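Local coordinates for protein BT_4661 (Bacteroides thetaiotaomicron, PDB 4AK2) that binds heparin and heparan sulphate at the cell surface as a SusE-like glycan-binding protein of a gut bacterium, the chain being its ligand-binding domain, at residues S207-T212 with K258-A263; V123-T128 with F156-R161; G77-T82 with V92-T97. All coordinates share one frame; numbering follows the deposited sequence.

Contact 1. Residues S207-T212 with K258-A263. With SGN (2-deoxy-6-O-sulfo-2-(sulfoamino)-alpha-D-glucopyranose), chain B.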
loop_
_atom_site.group_PDB
_atom_site.type_symbol
_atom_site.label_atom_id
_atom_site.label_comp_id
_atom_site.label_asym_id
_atom_site.label_seq_id
_atom_site.Cartn_x
_atom_site.Cartn_y
_atom_site.Cartn_z
ATOM N N SER A 207 -4.378 13.825 -8.283
ATOM C CA SER A 207 -3.346 14.783 -8.623
ATOM C C SER A 207 -3.473 16.145 -7.922
ATOM O O SER A 207 -4.515 16.764 -7.955
ATOM C CB SER A 207 -3.333 15.012 -10.161
ATOM O OG SER A 207 -2.452 16.096 -10.494
ATOM N N TYR A 208 -2.375 16.580 -7.314
ATOM C CA TYR A 208 -2.277 17.947 -6.822
ATOM C C TYR A 208 -2.368 18.943 -7.984
ATOM O O TYR A 208 -3.115 19.927 -7.932
ATOM C CB TYR A 208 -0.953 18.140 -6.082
ATOM C CG TYR A 208 -0.688 19.610 -5.755
ATOM C CD1 TYR A 208 -1.137 20.168 -4.571
ATOM C CD2 TYR A 208 0.015 20.430 -6.658
ATOM C CE1 TYR A 208 -0.918 21.508 -4.294
ATOM C CE2 TYR A 208 0.238 21.777 -6.388
ATOM C CZ TYR A 208 -0.226 22.313 -5.214
ATOM O OH TYR A 208 0.014 23.670 -4.941
ATOM N N PHE A 209 -1.568 18.718 -9.014
ATOM C CA PHE A 209 -1.462 19.696 -10.100
ATOM C C PHE A 209 -2.754 19.878 -10.899
ATOM O O PHE A 209 -2.982 20.970 -11.440
ATOM C CB PHE A 209 -0.250 19.370 -10.980
ATOM C CG PHE A 209 1.034 19.647 -10.263
ATOM C CD1 PHE A 209 1.519 20.944 -10.183
ATOM C CD2 PHE A 209 1.711 18.622 -9.586
ATOM C CE1 PHE A 209 2.660 21.201 -9.431
ATOM C CE2 PHE A 209 2.849 18.881 -8.840
ATOM C CZ PHE A 209 3.336 20.169 -8.787
ATOM N N GLU A 210 -3.630 18.876 -10.859
ATOM C CA GLU A 210 -4.927 18.950 -11.551
ATOM C C GLU A 210 -6.064 19.434 -10.659
ATOM O O GLU A 210 -7.200 19.529 -11.120
ATOM C CB GLU A 210 -5.281 17.591 -12.180
ATOM C CG GLU A 210 -4.208 17.083 -13.104
ATOM C CD GLU A 210 -4.229 17.761 -14.456
ATOM O OE1 GLU A 210 -5.237 18.362 -14.838
ATOM O OE2 GLU A 210 -3.195 17.717 -15.121
ATOM N N ASN A 211 -5.760 19.746 -9.380
ATOM C CA ASN A 211 -6.770 20.121 -8.392
ATOM C C ASN A 211 -6.332 21.300 -7.532
ATOM O O ASN A 211 -6.836 21.434 -6.425
ATOM C CB ASN A 211 -7.135 18.930 -7.514
ATOM C CG ASN A 211 -7.905 17.867 -8.278
ATOM O OD1 ASN A 211 -9.091 18.040 -8.558
ATOM N ND2 ASN A 211 -7.234 16.763 -8.608
ATOM N N THR A 212 -5.436 22.155 -8.037
ATOM C CA THR A 212 -4.807 23.148 -7.196
ATOM C C THR A 212 -5.824 24.082 -6.563
ATOM O O THR A 212 -5.576 24.559 -5.469
ATOM C CB THR A 212 -3.791 23.987 -7.955
ATOM O OG1 THR A 212 -4.437 24.637 -9.053
ATOM C CG2 THR A 212 -2.640 23.146 -8.500
ATOM N N LYS A 258 8.833 22.099 -11.039
ATOM C CA LYS A 258 7.814 22.017 -12.078
ATOM C C LYS A 258 6.872 20.833 -11.840
ATOM O O LYS A 258 7.266 19.839 -11.223
ATOM C CB LYS A 258 8.473 21.858 -13.487
ATOM C CG LYS A 258 9.424 22.991 -13.850
ATOM C CD LYS A 258 8.720 24.327 -13.710
ATOM N N ASP A 259 5.659 20.922 -12.409
ATOM C CA ASP A 259 4.724 19.794 -12.465
ATOM C C ASP A 259 5.453 18.597 -13.093
ATOM O O ASP A 259 5.970 18.701 -14.204
ATOM C CB ASP A 259 3.516 20.218 -13.310
ATOM C CG ASP A 259 2.478 19.140 -13.480
ATOM O OD1 ASP A 259 2.747 17.947 -13.219
ATOM O OD2 ASP A 259 1.378 19.500 -13.940
ATOM N N PRO A 260 5.488 17.450 -12.396
ATOM C CA PRO A 260 6.281 16.304 -12.870
ATOM C C PRO A 260 5.544 15.347 -13.806
ATOM O O PRO A 260 5.980 14.199 -14.004
ATOM C CB PRO A 260 6.639 15.602 -11.547
ATOM C CG PRO A 260 5.399 15.803 -10.706
ATOM C CD PRO A 260 4.969 17.233 -11.036
ATOM N N GLN A 261 4.458 15.830 -14.417
ATOM C CA GLN A 261 3.634 15.023 -15.302
ATOM C C GLN A 261 4.438 14.210 -16.302
ATOM O O GLN A 261 4.134 13.028 -16.523
ATOM C CB GLN A 261 2.636 15.913 -16.052
ATOM C CG GLN A 261 1.540 15.160 -16.787
ATOM C CD GLN A 261 0.566 16.095 -17.497
ATOM O OE1 GLN A 261 0.920 17.219 -17.916
ATOM N NE2 GLN A 261 -0.689 15.645 -17.609
ATOM N N ALA A 262 5.428 14.860 -16.915
ATOM C CA ALA A 262 6.172 14.303 -18.062
ATOM C C ALA A 262 7.552 13.770 -17.618
ATOM O O ALA A 262 8.444 13.559 -18.423
ATOM C CB ALA A 262 6.270 15.310 -19.229
ATOM N N ALA A 263 7.725 13.531 -16.321
ATOM C CA ALA A 263 8.974 12.985 -15.841
ATOM C C ALA A 263 9.377 11.747 -16.641
ATOM O O ALA A 263 8.541 10.886 -16.958
ATOM C CB ALA A 263 8.842 12.621 -14.371
HETATM C C1 SGN B . -4.215 10.588 -19.919
HETATM C C2 SGN B . -2.863 10.196 -19.317
HETATM C C3 SGN B . -2.096 9.353 -20.344
HETATM C C4 SGN B . -2.940 8.185 -20.822
HETATM C C5 SGN B . -4.285 8.653 -21.384
HETATM C C6 SGN B . -5.193 7.446 -21.647
HETATM N N2 SGN B . -2.140 11.398 -18.918
HETATM O O1 SGN B . -4.043 11.522 -20.980
HETATM O O3 SGN B . -0.919 8.872 -19.694
HETATM O O4 SGN B . -2.293 7.572 -21.950
HETATM O O5 SGN B . -4.914 9.424 -20.359
HETATM O O6 SGN B . -6.419 7.875 -22.209
HETATM S S1 SGN B . -2.421 12.176 -17.556
HETATM O O1S SGN B . -1.236 12.945 -17.243
HETATM O O2S SGN B . -3.593 13.010 -17.616
HETATM O O3S SGN B . -2.656 11.070 -16.475
HETATM S S2 SGN B . -7.563 6.863 -22.405
HETATM O O4S SGN B . -7.175 5.899 -23.434
HETATM O O5S SGN B . -8.839 7.754 -22.928
HETATM O O6S SGN B . -7.895 6.295 -21.091
#
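The Phe209 ring lies flat over Asp259. The CA of Asp259 sits 3.9 Å from the centroid of the Phe209 ring and 10° off the ring normal, a CH-pi contact. The Asp259 carboxylate continues the overlap toward the root of the aromatic side chain, with its OD2 3.4 Å from Phe209 CB. Ring and carboxylate planes are only 15° apart, so the two groups stack. Tyr208 CD2 covers the opposite face of the Phe209 ring. Pro260 adds an oblique contact, its CD 3.5 Å from Phe209 CE2.

Asp259 also makes an Asx turn, with its OD1 accepting from Gln261 N at 3.0 Å. The same OD1 forms a salt bridge with Arg203, which also pairs with Glu210 OE2. One guanidinium thus joins both loops.

From this turn the extended Gln261 side chain reaches the bound SGN. Its NE2 donates to SGN O1S, on the N-sulfate, at 2.8 Å and 159°. Gln261 therefore belongs to the glycan pocket.

The contact lies at the surface. It joins the loop between helix 187-195 and strand 220-222 to the loop between strands 241-254 and 268-276. Strand 157-161 runs beside both, its Asp159 touching Phe209 and Pro260.

Contact 2. Residues V123-T128 with F156-R161. With SGN (2-deoxy-6-O-sulfo-2-(sulfoamino)-alpha-D-glucopyranose), chain B.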
loop_
_atom_site.group_PDB
_atom_site.type_symbol
_atom_site.label_atom_id
_atom_site.label_comp_id
_atom_site.label_asym_id
_atom_site.label_seq_id
_atom_site.Cartn_x
_atom_site.Cartn_y
_atom_site.Cartn_z
ATOM N N VAL A 123 17.654 11.119 -5.890
ATOM C CA VAL A 123 16.469 10.985 -5.048
ATOM C C VAL A 123 16.423 9.574 -4.492
ATOM O O VAL A 123 16.655 8.595 -5.189
ATOM C CB VAL A 123 15.180 11.292 -5.850
ATOM C CG1 VAL A 123 13.890 10.902 -5.112
ATOM C CG2 VAL A 123 15.173 12.746 -6.272
ATOM N N GLN A 124 16.156 9.482 -3.196
ATOM C CA GLN A 124 15.945 8.198 -2.553
ATOM C C GLN A 124 14.627 8.350 -1.779
ATOM O O GLN A 124 14.597 8.700 -0.594
ATOM C CB GLN A 124 17.110 7.880 -1.625
ATOM C CG GLN A 124 17.048 6.483 -1.029
ATOM C CD GLN A 124 18.255 6.181 -0.185
ATOM O OE1 GLN A 124 19.393 6.501 -0.551
ATOM N NE2 GLN A 124 18.018 5.568 0.969
ATOM N N LEU A 125 13.502 8.140 -2.464
ATOM C CA LEU A 125 12.214 8.529 -1.868
ATOM C C LEU A 125 11.655 7.401 -1.004
ATOM O O LEU A 125 11.319 6.337 -1.516
ATOM C CB LEU A 125 11.218 8.881 -2.985
ATOM C CG LEU A 125 9.818 9.345 -2.517
ATOM C CD1 LEU A 125 9.920 10.678 -1.742
ATOM C CD2 LEU A 125 8.941 9.547 -3.735
ATOM N N GLU A 126 11.551 7.653 0.309
ATOM C CA GLU A 126 11.144 6.621 1.236
ATOM C C GLU A 126 10.097 7.145 2.220
ATOM O O GLU A 126 10.351 8.088 2.996
ATOM C CB GLU A 126 12.353 6.080 2.040
ATOM C CG GLU A 126 13.344 5.377 1.126
ATOM C CD GLU A 126 14.425 4.627 1.868
ATOM O OE1 GLU A 126 14.543 4.813 3.103
ATOM O OE2 GLU A 126 15.182 3.870 1.233
ATOM N N TYR A 127 8.928 6.529 2.234
ATOM C CA TYR A 127 7.930 6.771 3.264
ATOM C C TYR A 127 8.142 5.682 4.329
ATOM O O TYR A 127 8.203 4.488 3.992
ATOM C CB TYR A 127 6.523 6.593 2.674
ATOM C CG TYR A 127 6.096 7.708 1.733
ATOM C CD1 TYR A 127 6.444 7.705 0.387
ATOM C CD2 TYR A 127 5.367 8.789 2.204
ATOM C CE1 TYR A 127 6.060 8.713 -0.465
ATOM C CE2 TYR A 127 4.970 9.823 1.375
ATOM C CZ TYR A 127 5.337 9.788 0.024
ATOM O OH TYR A 127 4.970 10.834 -0.824
ATOM N N THR A 128 8.228 6.096 5.575
ATOM C CA THR A 128 8.405 5.134 6.681
ATOM C C THR A 128 7.364 5.484 7.728
ATOM O O THR A 128 7.587 6.435 8.504
ATOM C CB THR A 128 9.830 5.234 7.261
ATOM O OG1 THR A 128 10.779 4.940 6.237
ATOM C CG2 THR A 128 10.019 4.274 8.448
ATOM N N PHE A 156 11.434 20.536 -4.952
ATOM C CA PHE A 156 10.945 19.183 -5.248
ATOM C C PHE A 156 9.440 19.258 -5.493
ATOM O O PHE A 156 8.731 19.992 -4.801
ATOM C CB PHE A 156 11.258 18.271 -4.069
ATOM C CG PHE A 156 11.120 16.798 -4.360
ATOM C CD1 PHE A 156 12.036 16.159 -5.207
ATOM C CD2 PHE A 156 10.095 16.031 -3.773
ATOM C CE1 PHE A 156 11.937 14.799 -5.445
ATOM C CE2 PHE A 156 10.008 14.653 -4.015
ATOM C CZ PHE A 156 10.935 14.048 -4.862
ATOM N N ARG A 157 8.968 18.541 -6.517
ATOM C CA ARG A 157 7.525 18.385 -6.780
ATOM C C ARG A 157 7.227 16.912 -7.004
ATOM O O ARG A 157 8.047 16.210 -7.592
ATOM C CB ARG A 157 7.056 19.215 -8.005
ATOM C CG ARG A 157 7.311 20.720 -7.870
ATOM C CD ARG A 157 6.486 21.413 -6.770
ATOM N NE ARG A 157 6.731 22.850 -6.765
ATOM C CZ ARG A 157 7.735 23.436 -6.144
ATOM N NH1 ARG A 157 8.583 22.730 -5.404
ATOM N NH2 ARG A 157 7.850 24.757 -6.221
ATOM N N LEU A 158 6.071 16.443 -6.544
ATOM C CA LEU A 158 5.781 15.001 -6.469
ATOM C C LEU A 158 4.283 14.788 -6.699
ATOM O O LEU A 158 3.464 15.460 -6.088
ATOM C CB LEU A 158 6.174 14.523 -5.057
ATOM C CG LEU A 158 6.121 13.001 -4.849
ATOM C CD1 LEU A 158 7.228 12.293 -5.656
ATOM C CD2 LEU A 158 6.300 12.666 -3.385
ATOM N N ASP A 159 3.907 13.923 -7.645
ATOM C CA ASP A 159 2.481 13.776 -7.964
ATOM C C ASP A 159 2.156 12.413 -8.518
ATOM O O ASP A 159 2.947 11.883 -9.312
ATOM C CB ASP A 159 2.096 14.845 -8.993
ATOM C CG ASP A 159 0.639 15.233 -8.984
ATOM O OD1 ASP A 159 0.013 15.216 -7.912
ATOM O OD2 ASP A 159 0.096 15.600 -10.067
ATOM N N TYR A 160 1.022 11.842 -8.121
ATOM C CA TYR A 160 0.548 10.628 -8.800
ATOM C C TYR A 160 0.422 10.890 -10.288
ATOM O O TYR A 160 0.121 11.989 -10.749
ATOM C CB TYR A 160 -0.782 10.190 -8.216
ATOM C CG TYR A 160 -0.691 9.424 -6.899
ATOM C CD1 TYR A 160 -0.534 8.049 -6.896
ATOM C CD2 TYR A 160 -0.790 10.082 -5.649
ATOM C CE1 TYR A 160 -0.466 7.303 -5.719
ATOM C CE2 TYR A 160 -0.722 9.357 -4.500
ATOM C CZ TYR A 160 -0.580 8.001 -4.500
ATOM O OH TYR A 160 -0.559 7.297 -3.308
ATOM N N ARG A 161 0.597 9.794 -11.036
ATOM C CA ARG A 161 0.670 9.867 -12.532
ATOM C C ARG A 161 -0.111 8.808 -13.294
ATOM O O ARG A 161 -0.813 9.158 -14.270
ATOM C CB ARG A 161 2.126 9.889 -13.013
ATOM C CG ARG A 161 2.338 9.980 -14.542
ATOM C CD ARG A 161 1.668 11.223 -15.128
ATOM N NE ARG A 161 1.890 11.322 -16.574
ATOM C CZ ARG A 161 1.153 10.692 -17.484
ATOM N NH1 ARG A 161 0.138 9.896 -17.114
ATOM N NH2 ARG A 161 1.460 10.812 -18.768
HETATM C C1 SGN B . -4.215 10.588 -19.919
HETATM C C2 SGN B . -2.863 10.196 -19.317
HETATM C C3 SGN B . -2.096 9.353 -20.344
HETATM C C4 SGN B . -2.940 8.185 -20.822
HETATM C C5 SGN B . -4.285 8.653 -21.384
HETATM C C6 SGN B . -5.193 7.446 -21.647
HETATM N N2 SGN B . -2.140 11.398 -18.918
HETATM O O1 SGN B . -4.043 11.522 -20.980
HETATM O O3 SGN B . -0.919 8.872 -19.694
HETATM O O4 SGN B . -2.293 7.572 -21.950
HETATM O O5 SGN B . -4.914 9.424 -20.359
HETATM O O6 SGN B . -6.419 7.875 -22.209
HETATM S S1 SGN B . -2.421 12.176 -17.556
HETATM O O1S SGN B . -1.236 12.945 -17.243
HETATM O O2S SGN B . -3.593 13.010 -17.616
HETATM O O3S SGN B . -2.656 11.070 -16.475
HETATM S S2 SGN B . -7.563 6.863 -22.405
HETATM O O4S SGN B . -7.175 5.899 -23.434
HETATM O O5S SGN B . -8.839 7.754 -22.928
HETATM O O6S SGN B . -7.895 6.295 -21.091
#
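Leu158, Phe156 and Leu125 bury the most surface here. Leu158 and Leu125 reach toward each other tip to tip, with Leu125 CD2 3.8 Å from Leu158 CD1. In both leucines CG stands anti to the backbone N (chi1 -172° in Leu158, -179° in Leu125), which sends the two methyl forks across the gap between the backbones. The CD2 branch of Leu158 also reaches Tyr127, 3.4 Å from its hydroxyl oxygen OH. That oxygen is buried, and a hydrogen bond with the backbone O of Phe227 satisfies it.

Phe156 takes the next place along. Val123 CG2 approaches Phe156 CE1 obliquely at 3.9 Å. Phe227 also packs edge-to-face with Phe156, so it meets both this ring and the Tyr127 hydroxyl. No hydrogen bond crosses between the segments, and all five touching residues are buried.

Arg161, at the far end of 156-161, serves the ligand instead. Its NH1 donates to SGN O3 at 3.0 Å and NH2 to the same oxygen at 3.2 Å, both at the guanidinium edge. SGN O1S lies over one face of the group. Gln261 O accepts from Arg161 NE and would help fix its orientation.

Strand 157-161 pairs antiparallel with strand 241-254, whose Ile251 and Tyr253 touch Leu158. Segment 123-128 is part of the connection from strand 105-115 to strand 131-134, and its Leu125 and Tyr127 rest on Pro271 of strand 268-276.

Contact 3. Residues G77-T82 with V92-T97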
loop_
_atom_site.group_PDB
_atom_site.type_symbol
_atom_site.label_atom_id
_atom_site.label_comp_id
_atom_site.label_asym_id
_atom_site.label_seq_id
_atom_site.Cartn_x
_atom_site.Cartn_y
_atom_site.Cartn_z
ATOM N N GLY A 77 5.821 -20.225 8.025
ATOM C CA GLY A 77 5.266 -18.955 7.582
ATOM C C GLY A 77 6.268 -18.013 6.925
ATOM O O GLY A 77 5.913 -16.893 6.593
ATOM N N GLN A 78 7.503 -18.467 6.662
ATOM C CA GLN A 78 8.512 -17.592 6.067
ATOM C C GLN A 78 8.093 -17.250 4.660
ATOM O O GLN A 78 7.799 -18.164 3.868
ATOM C CB GLN A 78 9.922 -18.251 6.020
ATOM C CG GLN A 78 10.996 -17.293 5.495
ATOM C CD GLN A 78 12.446 -17.633 5.900
ATOM O OE1 GLN A 78 12.891 -18.740 5.714
ATOM N NE2 GLN A 78 13.193 -16.640 6.424
ATOM N N ILE A 79 8.064 -15.960 4.353
ATOM C CA ILE A 79 7.661 -15.535 3.004
ATOM C C ILE A 79 8.910 -15.229 2.172
ATOM O O ILE A 79 9.876 -14.642 2.667
ATOM C CB ILE A 79 6.848 -14.221 3.067
ATOM C CG1 ILE A 79 5.632 -14.379 3.989
ATOM C CG2 ILE A 79 6.471 -13.697 1.694
ATOM C CD1 ILE A 79 4.961 -13.065 4.331
ATOM N N THR A 80 8.891 -15.630 0.901
ATOM C CA THR A 80 9.927 -15.246 -0.049
ATOM C C THR A 80 9.277 -14.573 -1.252
ATOM O O THR A 80 8.311 -15.093 -1.814
ATOM C CB THR A 80 10.736 -16.481 -0.527
ATOM O OG1 THR A 80 11.332 -17.076 0.616
ATOM C CG2 THR A 80 11.813 -16.063 -1.504
ATOM N N ILE A 81 9.815 -13.413 -1.628
ATOM C CA ILE A 81 9.346 -12.655 -2.765
ATOM C C ILE A 81 10.418 -12.674 -3.846
ATOM O O ILE A 81 11.600 -12.538 -3.563
ATOM C CB ILE A 81 9.060 -11.170 -2.370
ATOM C CG1 ILE A 81 8.093 -11.110 -1.221
ATOM C CG2 ILE A 81 8.473 -10.438 -3.568
ATOM C CD1 ILE A 81 6.679 -11.446 -1.610
ATOM N N THR A 82 9.976 -12.807 -5.099
ATOM C CA THR A 82 10.880 -12.677 -6.247
ATOM C C THR A 82 10.274 -11.742 -7.289
ATOM O O THR A 82 9.046 -11.588 -7.361
ATOM C CB THR A 82 11.202 -14.035 -6.919
ATOM O OG1 THR A 82 9.992 -14.615 -7.410
ATOM C CG2 THR A 82 11.873 -14.975 -5.927
ATOM N N VAL A 92 1.280 -9.121 -0.721
ATOM C CA VAL A 92 0.800 -10.481 -0.664
ATOM C C VAL A 92 -0.357 -10.569 0.327
ATOM O O VAL A 92 -0.456 -9.739 1.254
ATOM C CB VAL A 92 1.891 -11.534 -0.320
ATOM C CG1 VAL A 92 3.091 -11.422 -1.261
ATOM C CG2 VAL A 92 2.344 -11.370 1.122
ATOM N N MET A 93 -1.226 -11.550 0.207
ATOM C CA MET A 93 -2.164 -11.942 1.243
ATOM C C MET A 93 -1.699 -13.264 1.844
ATOM O O MET A 93 -1.516 -14.251 1.107
ATOM C CB MET A 93 -3.586 -12.079 0.686
ATOM C CG MET A 93 -4.232 -10.762 0.288
ATOM S SD MET A 93 -4.531 -9.594 1.669
ATOM C CE MET A 93 -5.617 -10.603 2.653
ATOM N N VAL A 94 -1.484 -13.260 3.173
ATOM C CA VAL A 94 -1.134 -14.461 3.930
ATOM C C VAL A 94 -2.348 -15.028 4.582
ATOM O O VAL A 94 -3.119 -14.254 5.201
ATOM C CB VAL A 94 -0.034 -14.204 4.951
ATOM C CG1 VAL A 94 0.218 -15.445 5.792
ATOM C CG2 VAL A 94 1.208 -13.735 4.237
ATOM N N THR A 95 -2.570 -16.335 4.387
ATOM C CA THR A 95 -3.655 -17.004 5.123
ATOM C C THR A 95 -3.053 -17.999 6.089
ATOM O O THR A 95 -2.177 -18.789 5.702
ATOM C CB THR A 95 -4.618 -17.712 4.147
ATOM O OG1 THR A 95 -5.172 -16.728 3.275
ATOM C CG2 THR A 95 -5.766 -18.388 4.868
ATOM N N ALA A 96 -3.455 -17.927 7.350
ATOM C CA ALA A 96 -3.083 -18.929 8.340
ATOM C C ALA A 96 -4.310 -19.697 8.783
ATOM O O ALA A 96 -5.338 -19.082 9.108
ATOM C CB ALA A 96 -2.431 -18.246 9.515
ATOM N N THR A 97 -4.205 -21.032 8.807
ATOM C CA THR A 97 -5.334 -21.852 9.184
ATOM C C THR A 97 -4.973 -22.735 10.362
ATOM O O THR A 97 -3.930 -23.401 10.352
ATOM C CB THR A 97 -5.803 -22.715 7.993
ATOM O OG1 THR A 97 -6.179 -21.845 6.930
ATOM C CG2 THR A 97 -7.029 -23.608 8.368
#
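Ile81 and Val92 meet tip to tip. The CD1 methyl of Ile81 comes to 3.6 Å from Val92 CG1, the closest approach between the two segments. The first bond of the Ile81 side chain does not point at the facing strand; the bend at chi2 (-73°) brings CD1 round to the valine.

Ile79 supplies the second bump. Its chain is extended beyond CG1 (chi2 168°), so CD1 projects well out from the strand. This methyl comes down beside Val94, 3.8 Å from Val94 CG2, and passes it at a slant. It also lies 4.5 Å from Val92 CG2, a looser approach. The tip of Ile79 is thus received between two valines two residues apart on the facing strand. Val92 offers one methyl to each isoleucine, CG1 to Ile81 and, more loosely, CG2 to Ile79. All four are buried and apolar, and no hydrogen bond joins the segments.

Neighbours fill in the sides. Ala70 of strand 69-72 touches both Ile81 and Val92, and Phe113 of strand 105-115 lies against Ile81. Val59 and Trp57 of strand 56-63 pack on Val92 and Val94 respectively.

The strand axes run 10.4 Å apart at closest approach, at 157° between their directions. Strand 79-82 pairs with strand 69-72 in a two-stranded antiparallel sheet. Strand 92-97 is part of 89-98, an inner strand of a four-stranded mixed sheet. Face-to-face packing of two sheets through branched aliphatic side chains is consistent with a beta-sandwich-like core, the small sheet 69-72/79-82 lying over the four-stranded one.

Contacts 1 and 2 adjoin, with centres 13 Å apart, and both reach the same SGN. Asp159 of contact 2 joins them. Its OD2 lies 2.6 Å from Ser207 OG and its OD1 2.8 Å from Tyr208 N, both probable hydrogen bonds. Gln261 of contact 1 and Arg161 of contact 2 hold different groups of this sugar, and Arg203, Gln182 and Thr201 add further bonds to it. Contact 3 stands apart, across the centre of the chain. Its centre is about 37 Å from that of contact 1 and 28 Å from that of contact 2. Even so, the Ile81 side chain is about 12 Å from another SGN of the bound glycan, not the one contacts 1 and 2 share.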